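Long-range contact in transcriptional regulator (Vibrio vulnificus, PDB 4IVN), which probably represses transcription of sialic acid catabolism genes by binding DNA, and holds the sugar phosphate N-acetylmannosamine 6-phosphate in an isomerase-like domain: residues V181-S186 and L207-H212. Numbering follows the deposited sequence.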
ATOM      1  N   VAL A 181      -7.089   6.744  -9.353  1.00 28.63           N
ATOM      2  CA  VAL A 181      -5.872   5.950  -9.188  1.00 27.68           C
ATOM      3  C   VAL A 181      -5.887   4.735 -10.092  1.00 28.93           C
ATOM      4  O   VAL A 181      -6.709   3.827  -9.938  1.00 26.69           O
ATOM      5  CB  VAL A 181      -5.705   5.447  -7.713  1.00 30.79           C
ATOM      6  CG1 VAL A 181      -4.308   4.759  -7.523  1.00 26.28           C
ATOM      7  CG2 VAL A 181      -5.918   6.670  -6.771  1.00 33.57           C
ATOM      8  N   SER A 182      -4.981   4.707 -11.050  1.00 27.13           N
ATOM      9  CA  SER A 182      -4.973   3.665 -12.112  1.00 28.14           C
ATOM     10  C   SER A 182      -3.558   3.701 -12.720  1.00 28.95           C
ATOM     11  O   SER A 182      -3.192   4.735 -13.256  1.00 28.83           O
ATOM     12  CB  SER A 182      -5.999   4.034 -13.183  1.00 29.12           C
ATOM     13  OG  SER A 182      -5.971   3.105 -14.265  1.00 28.05           O
ATOM     14  N   SER A 183      -2.818   2.600 -12.690  1.00 25.98           N
ATOM     15  CA  SER A 183      -1.468   2.586 -13.304  1.00 29.34           C
ATOM     16  C   SER A 183      -1.620   2.755 -14.801  1.00 32.89           C
ATOM     17  O   SER A 183      -0.814   3.442 -15.429  1.00 32.24           O
ATOM     18  CB  SER A 183      -0.786   1.225 -13.069  1.00 29.54           C
ATOM     19  OG  SER A 183      -0.157   1.219 -11.783  1.00 31.35           O
ATOM     20  N   SER A 184      -2.631   2.081 -15.374  1.00 31.44           N
ATOM     21  CA  SER A 184      -2.795   2.097 -16.795  1.00 30.86           C
ATOM     22  C   SER A 184      -3.581   3.286 -17.341  1.00 32.26           C
ATOM     23  O   SER A 184      -3.590   3.475 -18.578  1.00 32.78           O
ATOM     24  CB  SER A 184      -3.514   0.821 -17.257  1.00 32.00           C
ATOM     25  OG  SER A 184      -4.901   0.886 -16.825  1.00 31.97           O
ATOM     26  N   GLY A 185      -4.348   3.961 -16.482  1.00 34.61           N
ATOM     27  CA  GLY A 185      -5.414   4.867 -16.935  1.00 29.59           C
ATOM     28  C   GLY A 185      -6.301   4.257 -17.996  1.00 32.76           C
ATOM     29  O   GLY A 185      -6.830   5.001 -18.832  1.00 33.48           O
ATOM     30  N   SER A 186      -6.496   2.923 -17.975  1.00 36.20           N
ATOM     31  CA  SER A 186      -7.267   2.252 -19.036  1.00 32.53           C
ATOM     32  C   SER A 186      -8.332   1.335 -18.459  1.00 34.48           C
ATOM     33  O   SER A 186      -8.902   0.554 -19.199  1.00 34.41           O
ATOM     34  CB  SER A 186      -6.348   1.492 -20.023  1.00 32.76           C
ATOM     35  OG  SER A 186      -5.236   2.330 -20.555  1.00 32.91           O
ATOM     36  N   LEU A 207      -3.476   9.587 -10.617  1.00 31.44           N
ATOM     37  CA  LEU A 207      -2.207   9.038 -10.150  1.00 32.99           C
ATOM     38  C   LEU A 207      -1.922   7.764 -10.892  1.00 33.08           C
ATOM     39  O   LEU A 207      -2.597   6.778 -10.634  1.00 31.37           O
ATOM     40  CB  LEU A 207      -2.290   8.704  -8.694  1.00 33.46           C
ATOM     41  CG  LEU A 207      -2.571   9.820  -7.690  1.00 36.75           C
ATOM     42  CD1 LEU A 207      -2.333   9.295  -6.266  1.00 37.87           C
ATOM     43  CD2 LEU A 207      -1.655  11.051  -7.924  1.00 36.79           C
ATOM     44  N   THR A 208      -0.945   7.755 -11.830  1.00 33.65           N
ATOM     45  CA  THR A 208      -0.817   6.592 -12.762  1.00 32.07           C
ATOM     46  C   THR A 208       0.655   6.281 -12.873  1.00 32.35           C
ATOM     47  O   THR A 208       1.482   6.879 -12.167  1.00 31.69           O
ATOM     48  CB  THR A 208      -1.201   7.005 -14.222  1.00 39.50           C
ATOM     49  OG1 THR A 208      -0.190   7.946 -14.678  1.00 38.53           O
ATOM     50  CG2 THR A 208      -2.457   7.708 -14.206  1.00 38.41           C
ATOM     51  N   ASN A 209       0.981   5.327 -13.738  1.00 29.32           N
ATOM     52  CA  ASN A 209       2.375   5.027 -14.042  1.00 28.54           C
ATOM     53  C   ASN A 209       2.587   5.125 -15.542  1.00 32.85           C
ATOM     54  O   ASN A 209       3.502   4.509 -16.079  1.00 33.31           O
ATOM     55  CB  ASN A 209       2.703   3.538 -13.610  1.00 28.95           C
ATOM     56  CG  ASN A 209       2.640   3.331 -12.103  1.00 32.49           C
ATOM     57  OD1 ASN A 209       3.669   3.090 -11.455  1.00 32.62           O
ATOM     58  ND2 ASN A 209       1.458   3.309 -11.562  1.00 25.74           N
ATOM     59  N   ILE A 210       1.797   5.964 -16.213  1.00 31.45           N
ATOM     60  CA  ILE A 210       2.020   6.174 -17.617  1.00 37.91           C
ATOM     61  C   ILE A 210       1.610   7.623 -17.989  1.00 34.78           C
ATOM     62  O   ILE A 210       0.646   8.149 -17.458  1.00 37.20           O
ATOM     63  CB  ILE A 210       1.311   5.064 -18.457  1.00 38.91           C
ATOM     64  CG1 ILE A 210       1.866   5.042 -19.859  1.00 42.64           C
ATOM     65  CG2 ILE A 210      -0.153   5.208 -18.440  1.00 36.54           C
ATOM     66  CD1 ILE A 210       2.675   3.794 -20.095  1.00 42.06           C
ATOM     67  N   ASN A 211       2.411   8.270 -18.810  1.00 37.89           N
ATOM     68  CA  ASN A 211       2.094   9.625 -19.258  1.00 41.85           C
ATOM     69  C   ASN A 211       0.859   9.808 -20.095  1.00 40.68           C
ATOM     70  O   ASN A 211       0.165  10.806 -19.927  1.00 43.80           O
ATOM     71  CB  ASN A 211       3.326  10.248 -19.944  1.00 41.05           C
ATOM     72  CG  ASN A 211       4.429  10.430 -18.948  1.00 45.85           C
ATOM     73  OD1 ASN A 211       4.310  11.241 -18.040  1.00 48.31           O
ATOM     74  ND2 ASN A 211       5.419   9.566 -18.993  1.00 52.29           N
ATOM     75  N   HIS A 212       0.584   8.877 -21.030  1.00 38.59           N
ATOM     76  CA  HIS A 212      -0.598   9.047 -21.890  1.00 35.64           C
ATOM     77  C   HIS A 212      -1.521   7.884 -21.842  1.00 34.41           C
ATOM     78  O   HIS A 212      -1.084   6.723 -21.927  1.00 32.84           O
ATOM     79  CB  HIS A 212      -0.165   9.258 -23.319  1.00 40.20           C
ATOM     80  CG  HIS A 212       0.882  10.348 -23.460  1.00 42.85           C
ATOM     81  ND1 HIS A 212       0.547  11.656 -23.593  1.00 43.91           N
ATOM     82  CD2 HIS A 212       2.268  10.284 -23.498  1.00 45.33           C
ATOM     83  CE1 HIS A 212       1.676  12.381 -23.671  1.00 45.23           C
ATOM     84  NE2 HIS A 212       2.722  11.538 -23.644  1.00 45.75           N
TER
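Thr208 lays its CB and CG2 against the backbone carbonyl of Ser182, CG2 lying 3.2 Å from Ser182 O. A CA-H...O contact reinforces this overlap, with Thr208 CA 3.1 Å from the same oxygen. Two backbone hydrogen bonds set the register: Ser182 N donates to Leu207 O at 3.2 Å, and Asn209 N to Ser183 O at 3.1 Å. Both are nearly straight at hydrogen (167° and 164°). Val181 and Leu207 form a parallel bridge with their side chains on the same sheet face, where Val181 CG2 just meets Leu207 CD1 at 4.5 Å. Further on, Ile210 brings its CG2 to 3.6 Å from Ser183 O; this methyl does the touching because CG1 stands anti to the backbone N (chi1 -163°) and leads the rest of the chain away. Thr208 OG1 turns from the contact to donate to Ile210 O, a bond that spans the turn after strand 204-208. The 181-186 loop also meets the ligand: Ser182 OG and the backbone N atoms of Ser183 and Ser184 hydrogen-bond to the bound sugar phosphate, while Lys240 holds Ser183 OG. A serine-rich loop between strand 176-181 and helix 188-199, beside the parallel neighbour 204-208, is characteristic of the sugar-phosphate site of a SIS domain.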